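Local coordinates for Ice-binding protein (Flavobacteriaceae bacterium, PDB 5UYT) that probably binds to the surface of ice crystals and restrains their growth, as an antifreeze protein built from right-handed beta-helical domains, at residues I66-L71 with F147-G152; N72-T77 with V118-I123; L296-F301 with A316-N321; Y312-A317 with I338-A343. One frame throughout, in Å; residues are numbered along the deposited sequence.

The contacts fall into two groups, one in each of the two Ice-binding-like regions, with centres 38 to 45 Å apart between the groups. Contacts 1 and 2, centred about 8 Å apart, both join helix 55-73 or its C-terminal exit to the beta-helix; their strands 146-150 and 119-123 are parallel neighbours, and both segments of contact 2 lie between those of contact 1 along the chain. Contacts 3 and 4 follow later, also about 8 Å apart, and share A316 and A317 at the bend between strands 311-314 and 318-320. The first pair thus fastens a helix along a solenoid, whereas the second stacks successive coils of another; coil-on-coil pairing underlies both domains.

Contact 1. Residues I66-L71 with F147-G152; sequences IAYNLL and FWKVEG
K149 reaches from strand 146-150 to Y68 and L71 of helix 55-73. K149 CB lies 4.1 Å from L71 CB. With CG anti to the backbone N (chi1 -178°), the chain passes the Y68 ring obliquely, K149 CG standing 3.5 Å from Y68 CE1. K149 CD keeps to the same ring carbon and also nears the backbone carbon of L71, at 3.9 Å. Bends at chi3 and chi4 then turn NZ back to the carboxylate of E151 on its own segment, a salt bridge of 2.8 Å between K149 NZ and E151 OE2; Q124 takes a second bond from the ammonium. Helix and strand run at right angles here, as the helix lies along the flank of a right-handed beta-helix and each coil presents a strand crosswise to it. Y68 OH donates to the same E151 OE2, at 2.6 Å, so this oxygen is gripped twice: the phenol arrives on its syn side, 25° out of the carboxylate plane, and the lysine uses the anti lone pair. The ring and carboxylate planes stand 73° apart. Lower down the strand, L71 CD2 rests 3.7 Å from F147 CB, the two side chains crossing nearly at a right angle.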
loop_
_atom_site.group_PDB
_atom_site.type_symbol
_atom_site.label_atom_id
_atom_site.label_comp_id
_atom_site.label_asym_id
_atom_site.label_seq_id
_atom_site.Cartn_x
_atom_site.Cartn_y
_atom_site.Cartn_z
ATOM N N ILE A 66 8.640 19.163 18.913
ATOM C CA ILE A 66 9.172 18.392 20.047
ATOM C C ILE A 66 10.324 17.454 19.618
ATOM O O ILE A 66 11.374 17.424 20.292
ATOM C CB ILE A 66 8.053 17.574 20.739
ATOM C CG1 ILE A 66 7.085 18.508 21.480
ATOM C CG2 ILE A 66 8.639 16.569 21.728
ATOM C CD1 ILE A 66 5.764 17.840 21.804
ATOM N N ALA A 67 10.105 16.699 18.526
ATOM C CA ALA A 67 11.137 15.856 17.896
ATOM C C ALA A 67 12.399 16.662 17.540
ATOM O O ALA A 67 13.514 16.238 17.882
ATOM C CB ALA A 67 10.594 15.135 16.656
ATOM N N TYR A 68 12.220 17.796 16.854
ATOM C CA TYR A 68 13.344 18.646 16.451
ATOM C C TYR A 68 14.194 19.043 17.672
ATOM O O TYR A 68 15.427 18.958 17.633
ATOM C CB TYR A 68 12.895 19.924 15.699
ATOM C CG TYR A 68 14.071 20.862 15.529
ATOM C CD1 TYR A 68 14.997 20.652 14.511
ATOM C CD2 TYR A 68 14.318 21.897 16.452
ATOM C CE1 TYR A 68 16.111 21.452 14.377
ATOM C CE2 TYR A 68 15.436 22.702 16.327
ATOM C CZ TYR A 68 16.325 22.481 15.286
ATOM O OH TYR A 68 17.446 23.276 15.157
ATOM N N ASN A 69 13.524 19.474 18.739
ATOM C CA ASN A 69 14.200 19.936 19.941
ATOM C C ASN A 69 14.991 18.830 20.633
ATOM O O ASN A 69 16.090 19.084 21.130
ATOM C CB ASN A 69 13.221 20.612 20.900
ATOM C CG ASN A 69 12.784 21.973 20.411
ATOM O OD1 ASN A 69 13.506 22.640 19.678
ATOM N ND2 ASN A 69 11.598 22.397 20.814
ATOM N N LEU A 70 14.451 17.610 20.633
ATOM C CA LEU A 70 15.180 16.455 21.158
ATOM C C LEU A 70 16.394 16.139 20.285
ATOM O O LEU A 70 17.477 15.834 20.799
ATOM C CB LEU A 70 14.275 15.233 21.263
ATOM C CG LEU A 70 13.136 15.245 22.288
ATOM C CD1 LEU A 70 12.145 14.146 21.905
ATOM C CD2 LEU A 70 13.675 15.071 23.701
ATOM N N LEU A 71 16.216 16.219 18.963
ATOM C CA LEU A 71 17.350 16.081 18.037
ATOM C C LEU A 71 18.438 17.156 18.304
ATOM O O LEU A 71 19.655 16.856 18.340
ATOM C CB LEU A 71 16.875 16.114 16.577
ATOM C CG LEU A 71 16.048 14.880 16.189
ATOM C CD1 LEU A 71 15.520 14.974 14.763
ATOM C CD2 LEU A 71 16.886 13.625 16.353
ATOM N N PHE A 147 18.025 9.570 11.942
ATOM C CA PHE A 147 17.499 10.932 11.919
ATOM C C PHE A 147 18.535 11.869 11.318
ATOM O O PHE A 147 19.742 11.748 11.610
ATOM C CB PHE A 147 17.205 11.418 13.350
ATOM C CG PHE A 147 16.157 10.602 14.077
ATOM C CD1 PHE A 147 14.840 11.049 14.148
ATOM C CD2 PHE A 147 16.492 9.406 14.710
ATOM C CE1 PHE A 147 13.869 10.297 14.810
ATOM C CE2 PHE A 147 15.532 8.654 15.378
ATOM C CZ PHE A 147 14.213 9.100 15.434
ATOM N N TRP A 148 18.056 12.830 10.531
ATOM C CA TRP A 148 18.900 13.910 10.003
ATOM C C TRP A 148 18.282 15.236 10.430
ATOM O O TRP A 148 17.166 15.563 10.009
ATOM C CB TRP A 148 18.991 13.828 8.460
ATOM C CG TRP A 148 19.404 12.468 7.929
ATOM C CD1 TRP A 148 18.588 11.378 7.748
ATOM C CD2 TRP A 148 20.696 12.081 7.439
ATOM N NE1 TRP A 148 19.309 10.324 7.229
ATOM C CE2 TRP A 148 20.599 10.728 7.017
ATOM C CE3 TRP A 148 21.931 12.743 7.320
ATOM C CZ2 TRP A 148 21.692 10.020 6.480
ATOM C CZ3 TRP A 148 23.022 12.040 6.792
ATOM C CH2 TRP A 148 22.894 10.685 6.390
ATOM N N LYS A 149 18.968 15.969 11.313
ATOM C CA LYS A 149 18.503 17.289 11.725
ATOM C C LYS A 149 19.246 18.333 10.902
ATOM O O LYS A 149 20.411 18.658 11.192
ATOM C CB LYS A 149 18.764 17.489 13.212
ATOM C CG LYS A 149 18.256 18.822 13.750
ATOM C CD LYS A 149 19.000 19.252 15.015
ATOM C CE LYS A 149 20.482 19.561 14.772
ATOM N NZ LYS A 149 20.800 20.383 13.557
ATOM N N VAL A 150 18.570 18.862 9.882
ATOM C CA VAL A 150 19.236 19.684 8.860
ATOM C C VAL A 150 18.864 21.169 8.960
ATOM O O VAL A 150 17.691 21.535 8.769
ATOM C CB VAL A 150 18.954 19.179 7.418
ATOM C CG1 VAL A 150 19.839 19.930 6.414
ATOM C CG2 VAL A 150 19.187 17.666 7.302
ATOM N N GLU A 151 19.864 22.015 9.225
ATOM C CA GLU A 151 19.645 23.472 9.335
ATOM C C GLU A 151 19.848 24.136 7.978
ATOM O O GLU A 151 20.716 25.018 7.819
ATOM C CB GLU A 151 20.600 24.112 10.355
ATOM C CG GLU A 151 20.645 23.438 11.717
ATOM C CD GLU A 151 19.316 23.466 12.440
ATOM O OE1 GLU A 151 18.515 24.391 12.183
ATOM O OE2 GLU A 151 19.088 22.550 13.262
ATOM N N GLY A 152 19.060 23.712 6.998
ATOM C CA GLY A 152 19.181 24.272 5.653
ATOM C C GLY A 152 18.499 23.397 4.621
ATOM O O GLY A 152 17.939 22.343 4.954
#

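Contact 2. Residues N72-T77 with V118-I123; sequences NAAIPT and VFIFKI
K122 reaches A74 and N72 through a first torsion that sets CG beside its own backbone N (chi1 -61°), an extended CB-CG-CD step and a single bend at chi3 (91°), which swings CE and NZ toward the exit of helix 55-73. This is where the helix flanking the right-handed beta-helix runs out and the chain leaves for the next strand of the coils; A74 is the first residue to give up helical backbone angles. Strand 119-123 supplies the side chains that meet this turn. K122 NZ donates 2.7 Å to A74 O, lying in the carbonyl plane, and a longer 3.2 Å to N72 O, which it meets from above the N72 carbonyl plane, 53° out of it. One ammonium thus holds two backbone oxygens, one in the last helical turn and one just past it. Its positive charge lies at the C-terminal end of the helix, where the helix dipole would probably favour it. A methionine in its place has no ammonium and would probably leave the oxygens of N72 and A74 without this shared donor, freeing the turn to shift. P76 stands across the lysine tip at about a right angle, its CG 4.2 Å from K122 NZ, and packs further on F96 of strand 93-97. The side chain of K122 also touches K149 on the neighbouring strand 146-150. One apolar touch completes the contact on the same side of the strand: the methyl CB of A74 sits 4.1 Å from I120 CD1, at the end of the longer branch of the isoleucine.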
loop_
_atom_site.group_PDB
_atom_site.type_symbol
_atom_site.label_atom_id
_atom_site.label_comp_id
_atom_site.label_asym_id
_atom_site.label_seq_id
_atom_site.Cartn_x
_atom_site.Cartn_y
_atom_site.Cartn_z
ATOM N N ASN A 72 17.982 18.392 18.495
ATOM C CA ASN A 72 18.878 19.521 18.715
ATOM C C ASN A 72 19.585 19.424 20.072
ATOM O O ASN A 72 20.714 19.873 20.213
ATOM C CB ASN A 72 18.125 20.845 18.543
ATOM C CG ASN A 72 19.044 22.001 18.163
ATOM O OD1 ASN A 72 20.061 21.822 17.482
ATOM N ND2 ASN A 72 18.675 23.199 18.588
ATOM N N ALA A 73 18.936 18.772 21.034
ATOM C CA ALA A 73 19.514 18.541 22.362
ATOM C C ALA A 73 20.490 17.353 22.426
ATOM O O ALA A 73 21.279 17.265 23.373
ATOM C CB ALA A 73 18.413 18.368 23.394
ATOM N N ALA A 74 20.437 16.453 21.441
ATOM C CA ALA A 74 21.307 15.264 21.402
ATOM C C ALA A 74 22.790 15.625 21.511
ATOM O O ALA A 74 23.300 16.453 20.745
ATOM C CB ALA A 74 21.042 14.432 20.145
ATOM N N ILE A 75 23.472 15.024 22.487
ATOM C CA ILE A 75 24.887 15.307 22.721
ATOM C C ILE A 75 25.776 14.527 21.735
ATOM O O ILE A 75 25.813 13.287 21.767
ATOM C CB ILE A 75 25.301 15.063 24.198
ATOM C CG1 ILE A 75 24.238 15.631 25.158
ATOM C CG2 ILE A 75 26.653 15.705 24.480
ATOM C CD1 ILE A 75 24.569 15.510 26.636
ATOM N N PRO A 76 26.498 15.255 20.847
ATOM C CA PRO A 76 27.314 14.595 19.824
ATOM C C PRO A 76 28.330 13.609 20.415
ATOM O O PRO A 76 28.919 13.878 21.472
ATOM C CB PRO A 76 28.036 15.763 19.132
ATOM C CG PRO A 76 27.195 16.961 19.427
ATOM C CD PRO A 76 26.678 16.719 20.818
ATOM N N THR A 77 28.505 12.477 19.734
ATOM C CA THR A 77 29.481 11.457 20.119
ATOM C C THR A 77 30.752 11.524 19.256
ATOM O O THR A 77 31.764 10.905 19.598
ATOM C CB THR A 77 28.875 10.037 20.029
ATOM O OG1 THR A 77 28.332 9.826 18.719
ATOM C CG2 THR A 77 27.766 9.847 21.068
ATOM N N VAL A 118 20.865 3.815 17.355
ATOM C CA VAL A 118 20.316 5.079 16.884
ATOM C C VAL A 118 21.427 5.885 16.177
ATOM O O VAL A 118 22.548 6.010 16.685
ATOM C CB VAL A 118 19.796 5.897 18.094
ATOM C CG1 VAL A 118 19.368 7.286 17.669
ATOM C CG2 VAL A 118 18.640 5.168 18.776
ATOM N N PHE A 119 21.091 6.446 15.018
ATOM C CA PHE A 119 22.024 7.231 14.211
ATOM C C PHE A 119 21.408 8.621 14.051
ATOM O O PHE A 119 20.366 8.752 13.435
ATOM C CB PHE A 119 22.192 6.564 12.831
ATOM C CG PHE A 119 22.669 5.131 12.894
ATOM C CD1 PHE A 119 24.012 4.821 12.672
ATOM C CD2 PHE A 119 21.768 4.085 13.149
ATOM C CE1 PHE A 119 24.454 3.498 12.728
ATOM C CE2 PHE A 119 22.211 2.757 13.205
ATOM C CZ PHE A 119 23.557 2.468 12.989
ATOM N N ILE A 120 22.001 9.644 14.657
ATOM C CA ILE A 120 21.494 11.018 14.526
ATOM C C ILE A 120 22.587 11.877 13.868
ATOM O O ILE A 120 23.749 11.870 14.302
ATOM C CB ILE A 120 21.085 11.633 15.907
ATOM C CG1 ILE A 120 19.869 10.907 16.504
ATOM C CG2 ILE A 120 20.838 13.144 15.797
ATOM C CD1 ILE A 120 19.654 11.176 17.992
ATOM N N PHE A 121 22.213 12.582 12.804
ATOM C CA PHE A 121 23.133 13.462 12.104
ATOM C C PHE A 121 22.694 14.899 12.309
ATOM O O PHE A 121 21.567 15.272 11.968
ATOM C CB PHE A 121 23.184 13.102 10.626
ATOM C CG PHE A 121 23.718 11.727 10.385
ATOM C CD1 PHE A 121 25.084 11.526 10.260
ATOM C CD2 PHE A 121 22.860 10.626 10.297
ATOM C CE1 PHE A 121 25.595 10.250 10.040
ATOM C CE2 PHE A 121 23.360 9.345 10.080
ATOM C CZ PHE A 121 24.741 9.162 9.961
ATOM N N LYS A 122 23.573 15.675 12.931
ATOM C CA LYS A 122 23.335 17.093 13.170
ATOM C C LYS A 122 24.046 17.891 12.084
ATOM O O LYS A 122 25.267 18.082 12.128
ATOM C CB LYS A 122 23.805 17.475 14.570
ATOM C CG LYS A 122 23.050 16.709 15.644
ATOM C CD LYS A 122 23.541 17.029 17.043
ATOM C CE LYS A 122 22.781 18.186 17.676
ATOM N NZ LYS A 122 23.351 18.481 19.023
ATOM N N ILE A 123 23.277 18.329 11.090
ATOM C CA ILE A 123 23.854 19.039 9.944
ATOM C C ILE A 123 23.617 20.548 10.072
ATOM O O ILE A 123 22.491 21.013 9.891
ATOM C CB ILE A 123 23.276 18.536 8.592
ATOM C CG1 ILE A 123 23.289 16.978 8.446
ATOM C CG2 ILE A 123 23.944 19.259 7.424
ATOM C CD1 ILE A 123 24.643 16.319 8.698
#

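Contact 3. Residues L296-F301 with A316-N321; sequences LYPAAF and AATVLN
F301 and P298 press against strand 318-320 on the buried side. The ring of F301 slants past two neighbours: T318 CG2 lies 3.7 Å from F301 CD2, and L320 CD1 reaches the same ring atom at 3.8 Å. L314, on the coil that carries T318, also lies against this ring. P298 wedges against the bend before the strand, its CB 3.4 Å from A317 O and 3.5 Å from T318 OG1, while its CG meets the methyl of A316. T318 serves both neighbours: chi1 of -68° turns CG2 toward the phenyl group and OG1 back along the chain, where the hydroxyl donates 3.1 Å to A316 O. An alanine here removes both branches and would probably leave A316 O without its hydroxyl donor and a gap beside the F301 ring. The outer side is looser. A299 is exposed and turns its methyl away, its O approaching V319 CB only at 3.9 Å, and N321 leads its amide away from the loop. Backbone bonds span the two regions: V319 N donates 3.2 Å to P298 O, and N321 N gives F301 O a nearly straight bond (178°) of 3.0 Å. A loop of one coil thereby pairs with strand 318-320 of the next, which in turn pairs in parallel with strand 344-346, the coil-on-coil stacking of a right-handed beta-helix.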
loop_
_atom_site.group_PDB
_atom_site.type_symbol
_atom_site.label_atom_id
_atom_site.label_comp_id
_atom_site.label_asym_id
_atom_site.label_seq_id
_atom_site.Cartn_x
_atom_site.Cartn_y
_atom_site.Cartn_z
ATOM N N LEU A 296 -7.548 8.240 -4.331
ATOM C CA LEU A 296 -8.292 9.318 -4.982
ATOM C C LEU A 296 -8.413 9.255 -6.508
ATOM O O LEU A 296 -9.172 10.057 -7.104
ATOM C CB LEU A 296 -7.700 10.654 -4.542
ATOM C CG LEU A 296 -7.946 10.939 -3.061
ATOM C CD1 LEU A 296 -7.116 12.145 -2.645
ATOM C CD2 LEU A 296 -9.419 11.206 -2.750
ATOM N N TYR A 297 -7.697 8.310 -7.134
ATOM C CA TYR A 297 -7.628 8.239 -8.612
ATOM C C TYR A 297 -7.896 6.835 -9.129
ATOM O O TYR A 297 -6.964 6.139 -9.518
ATOM C CB TYR A 297 -6.295 8.845 -9.159
ATOM C CG TYR A 297 -6.077 10.208 -8.569
ATOM C CD1 TYR A 297 -5.336 10.371 -7.388
ATOM C CD2 TYR A 297 -6.690 11.326 -9.122
ATOM C CE1 TYR A 297 -5.185 11.634 -6.795
ATOM C CE2 TYR A 297 -6.550 12.578 -8.537
ATOM C CZ TYR A 297 -5.810 12.717 -7.368
ATOM O OH TYR A 297 -5.665 13.981 -6.807
ATOM N N PRO A 298 -9.190 6.417 -9.129
ATOM C CA PRO A 298 -9.481 5.026 -9.471
ATOM C C PRO A 298 -9.160 4.682 -10.910
ATOM O O PRO A 298 -8.859 3.531 -11.197
ATOM C CB PRO A 298 -10.987 4.901 -9.157
ATOM C CG PRO A 298 -11.207 5.919 -8.062
ATOM C CD PRO A 298 -10.369 7.097 -8.541
ATOM N N ALA A 299 -9.195 5.678 -11.805
ATOM C CA ALA A 299 -8.822 5.416 -13.216
ATOM C C ALA A 299 -7.351 5.031 -13.354
ATOM O O ALA A 299 -6.968 4.426 -14.364
ATOM C CB ALA A 299 -9.127 6.633 -14.083
ATOM N N ALA A 300 -6.544 5.356 -12.337
ATOM C CA ALA A 300 -5.085 5.169 -12.394
ATOM C C ALA A 300 -4.586 4.047 -11.450
ATOM O O ALA A 300 -3.390 3.923 -11.185
ATOM C CB ALA A 300 -4.404 6.518 -12.069
ATOM N N PHE A 301 -5.504 3.223 -10.957
ATOM C CA PHE A 301 -5.181 2.136 -10.004
ATOM C C PHE A 301 -4.208 1.136 -10.654
ATOM O O PHE A 301 -4.265 0.888 -11.853
ATOM C CB PHE A 301 -6.519 1.451 -9.606
ATOM C CG PHE A 301 -6.414 0.419 -8.522
ATOM C CD1 PHE A 301 -6.056 0.766 -7.197
ATOM C CD2 PHE A 301 -6.753 -0.910 -8.799
ATOM C CE1 PHE A 301 -6.011 -0.242 -6.200
ATOM C CE2 PHE A 301 -6.729 -1.902 -7.812
ATOM C CZ PHE A 301 -6.348 -1.569 -6.512
ATOM N N ALA A 316 -15.059 5.488 -7.517
ATOM C CA ALA A 316 -15.471 5.580 -8.934
ATOM C C ALA A 316 -15.160 4.268 -9.600
ATOM O O ALA A 316 -14.494 3.415 -9.007
ATOM C CB ALA A 316 -14.695 6.709 -9.657
ATOM N N ALA A 317 -15.620 4.107 -10.842
ATOM C CA ALA A 317 -15.183 2.973 -11.663
ATOM C C ALA A 317 -13.659 2.892 -11.608
ATOM O O ALA A 317 -12.967 3.936 -11.701
ATOM C CB ALA A 317 -15.636 3.175 -13.101
ATOM N N THR A 318 -13.142 1.670 -11.505
ATOM C CA THR A 318 -11.724 1.470 -11.250
ATOM C C THR A 318 -11.131 0.659 -12.389
ATOM O O THR A 318 -11.758 -0.305 -12.860
ATOM C CB THR A 318 -11.572 0.712 -9.931
ATOM O OG1 THR A 318 -11.987 1.575 -8.856
ATOM C CG2 THR A 318 -10.124 0.215 -9.713
ATOM N N VAL A 319 -9.943 1.065 -12.840
ATOM C CA VAL A 319 -9.219 0.299 -13.838
ATOM C C VAL A 319 -7.918 -0.169 -13.176
ATOM O O VAL A 319 -7.141 0.659 -12.693
ATOM C CB VAL A 319 -8.884 1.164 -15.085
ATOM C CG1 VAL A 319 -8.081 0.348 -16.103
ATOM C CG2 VAL A 319 -10.181 1.663 -15.726
ATOM N N LEU A 320 -7.695 -1.479 -13.122
ATOM C CA LEU A 320 -6.394 -1.983 -12.665
ATOM C C LEU A 320 -5.478 -2.085 -13.885
ATOM O O LEU A 320 -5.690 -2.942 -14.779
ATOM C CB LEU A 320 -6.549 -3.360 -11.997
ATOM C CG LEU A 320 -5.221 -4.062 -11.642
ATOM C CD1 LEU A 320 -4.437 -3.230 -10.636
ATOM C CD2 LEU A 320 -5.432 -5.478 -11.072
ATOM N N ASN A 321 -4.476 -1.200 -13.939
ATOM C CA ASN A 321 -3.494 -1.218 -15.028
ATOM C C ASN A 321 -2.241 -1.831 -14.451
ATOM O O ASN A 321 -1.620 -1.236 -13.534
ATOM C CB ASN A 321 -3.173 0.201 -15.554
ATOM C CG ASN A 321 -2.254 0.184 -16.800
ATOM O OD1 ASN A 321 -1.399 -0.704 -16.982
ATOM N ND2 ASN A 321 -2.438 1.180 -17.688
#

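Contact 4. Residues Y312-A317 with I338-A343; sequences YLLNAA and IKINGA
Backbone bonds between Y312-L314 and K339-N341 carry the parallel pairing of strands 311-314 and 336-340. K339 N donates to Y312 O, L314 N to K339 O at 2.8 Å, and N341 N to L314 O at 2.9 Å. CA-H...O contacts accompany them, as at I340 CA, 3.4 Å from L314 O. Beyond the strands, A317 CA approaches A343 O in the same manner at 3.3 Å. Apolar contacts gather on the face that carries Y312, L314, I338 and I340. L314 points the same way as both isoleucines, its CD1 touching I338 CG2 at 3.7 Å and I340 CG1 at 3.8 Å. This is the equivalent-residue stacking of a right-handed beta-helix: matching positions of successive coils lie one rung apart, with Y312 over I338 and L314 over I340. On the other face, K339 carries its aliphatic part past Y312 O, with CB 3.5 Å from that oxygen, and its NZ bonds to L289 O and T291 beyond the two segments. At the polar turn N315 and N341 lie side by side, both with CG anti to the backbone N, and their amide planes are 32° apart. N341 ND2 donates 2.9 Å to N315 OD1; the acceptor is almost in the N341 amide plane, but the donor stands 39° out of the N315 carbonyl plane. G342 follows, where a side chain would collide with A317 N.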
loop_
_atom_site.group_PDB
_atom_site.type_symbol
_atom_site.label_atom_id
_atom_site.label_comp_id
_atom_site.label_asym_id
_atom_site.label_seq_id
_atom_site.Cartn_x
_atom_site.Cartn_y
_atom_site.Cartn_z
ATOM N N TYR A 312 -9.835 0.223 2.081
ATOM C CA TYR A 312 -9.630 1.309 1.102
ATOM C C TYR A 312 -10.926 1.599 0.394
ATOM O O TYR A 312 -11.750 0.691 0.217
ATOM C CB TYR A 312 -8.617 0.862 0.047
ATOM C CG TYR A 312 -7.230 0.749 0.617
ATOM C CD1 TYR A 312 -6.437 1.895 0.779
ATOM C CD2 TYR A 312 -6.720 -0.487 1.053
ATOM C CE1 TYR A 312 -5.155 1.813 1.325
ATOM C CE2 TYR A 312 -5.439 -0.576 1.602
ATOM C CZ TYR A 312 -4.664 0.577 1.730
ATOM O OH TYR A 312 -3.391 0.547 2.285
ATOM N N LEU A 313 -11.086 2.842 -0.047
ATOM C CA LEU A 313 -12.197 3.226 -0.934
ATOM C C LEU A 313 -11.639 3.749 -2.265
ATOM O O LEU A 313 -10.783 4.653 -2.295
ATOM C CB LEU A 313 -13.069 4.331 -0.298
ATOM C CG LEU A 313 -14.164 4.897 -1.220
ATOM C CD1 LEU A 313 -15.236 3.871 -1.596
ATOM C CD2 LEU A 313 -14.775 6.141 -0.573
ATOM N N LEU A 314 -12.103 3.156 -3.358
ATOM C CA LEU A 314 -11.942 3.756 -4.679
ATOM C C LEU A 314 -13.341 4.249 -5.067
ATOM O O LEU A 314 -14.214 3.427 -5.353
ATOM C CB LEU A 314 -11.420 2.705 -5.669
ATOM C CG LEU A 314 -9.951 2.308 -5.427
ATOM C CD1 LEU A 314 -9.787 0.834 -5.737
ATOM C CD2 LEU A 314 -9.019 3.125 -6.320
ATOM N N ASN A 315 -13.554 5.573 -5.077
ATOM C CA ASN A 315 -14.924 6.118 -5.138
ATOM C C ASN A 315 -15.487 6.334 -6.572
ATOM O O ASN A 315 -16.298 7.250 -6.793
ATOM C CB ASN A 315 -15.053 7.398 -4.297
ATOM C CG ASN A 315 -16.508 7.685 -3.908
ATOM O OD1 ASN A 315 -17.296 6.751 -3.685
ATOM N ND2 ASN A 315 -16.876 8.953 -3.857
ATOM N N ALA A 316 -15.059 5.488 -7.517
ATOM C CA ALA A 316 -15.471 5.580 -8.934
ATOM C C ALA A 316 -15.160 4.268 -9.600
ATOM O O ALA A 316 -14.494 3.415 -9.007
ATOM C CB ALA A 316 -14.695 6.709 -9.657
ATOM N N ALA A 317 -15.620 4.107 -10.842
ATOM C CA ALA A 317 -15.183 2.973 -11.663
ATOM C C ALA A 317 -13.659 2.892 -11.608
ATOM O O ALA A 317 -12.967 3.936 -11.701
ATOM C CB ALA A 317 -15.636 3.175 -13.101
ATOM N N ILE A 338 -10.942 -3.806 -0.226
ATOM C CA ILE A 338 -10.908 -2.753 -1.280
ATOM C C ILE A 338 -12.344 -2.536 -1.748
ATOM O O ILE A 338 -12.934 -3.417 -2.376
ATOM C CB ILE A 338 -9.976 -3.172 -2.451
ATOM C CG1 ILE A 338 -8.545 -3.313 -1.876
ATOM C CG2 ILE A 338 -9.977 -2.094 -3.558
ATOM C CD1 ILE A 338 -7.536 -3.935 -2.814
ATOM N N LYS A 339 -12.934 -1.409 -1.360
ATOM C CA LYS A 339 -14.317 -1.094 -1.722
ATOM C C LYS A 339 -14.252 -0.250 -2.997
ATOM O O LYS A 339 -13.541 0.768 -3.039
ATOM C CB LYS A 339 -14.987 -0.249 -0.613
ATOM C CG LYS A 339 -15.044 -0.909 0.754
ATOM C CD LYS A 339 -15.975 -0.142 1.703
ATOM C CE LYS A 339 -15.314 1.147 2.143
ATOM N NZ LYS A 339 -16.217 1.889 3.071
ATOM N N ILE A 340 -15.024 -0.624 -4.012
ATOM C CA ILE A 340 -15.013 0.114 -5.297
ATOM C C ILE A 340 -16.442 0.587 -5.570
ATOM O O ILE A 340 -17.369 -0.248 -5.615
ATOM C CB ILE A 340 -14.472 -0.803 -6.447
ATOM C CG1 ILE A 340 -12.996 -1.148 -6.211
ATOM C CG2 ILE A 340 -14.702 -0.134 -7.808
ATOM C CD1 ILE A 340 -12.439 -2.185 -7.210
ATOM N N ASN A 341 -16.638 1.909 -5.697
ATOM C CA ASN A 341 -17.960 2.463 -5.951
ATOM C C ASN A 341 -18.135 2.658 -7.466
ATOM O O ASN A 341 -18.097 3.798 -7.997
ATOM C CB ASN A 341 -18.141 3.758 -5.138
ATOM C CG ASN A 341 -19.527 4.349 -5.277
ATOM O OD1 ASN A 341 -20.472 3.660 -5.672
ATOM N ND2 ASN A 341 -19.661 5.634 -4.943
ATOM N N GLY A 342 -18.316 1.531 -8.147
ATOM C CA GLY A 342 -18.525 1.497 -9.596
ATOM C C GLY A 342 -17.988 0.174 -10.127
ATOM O O GLY A 342 -17.660 -0.717 -9.348
ATOM N N ALA A 343 -17.862 0.058 -11.450
ATOM C CA ALA A 343 -17.375 -1.166 -12.086
ATOM C C ALA A 343 -15.859 -1.317 -11.933
ATOM O O ALA A 343 -15.136 -0.317 -11.747
ATOM C CB ALA A 343 -17.725 -1.164 -13.569
#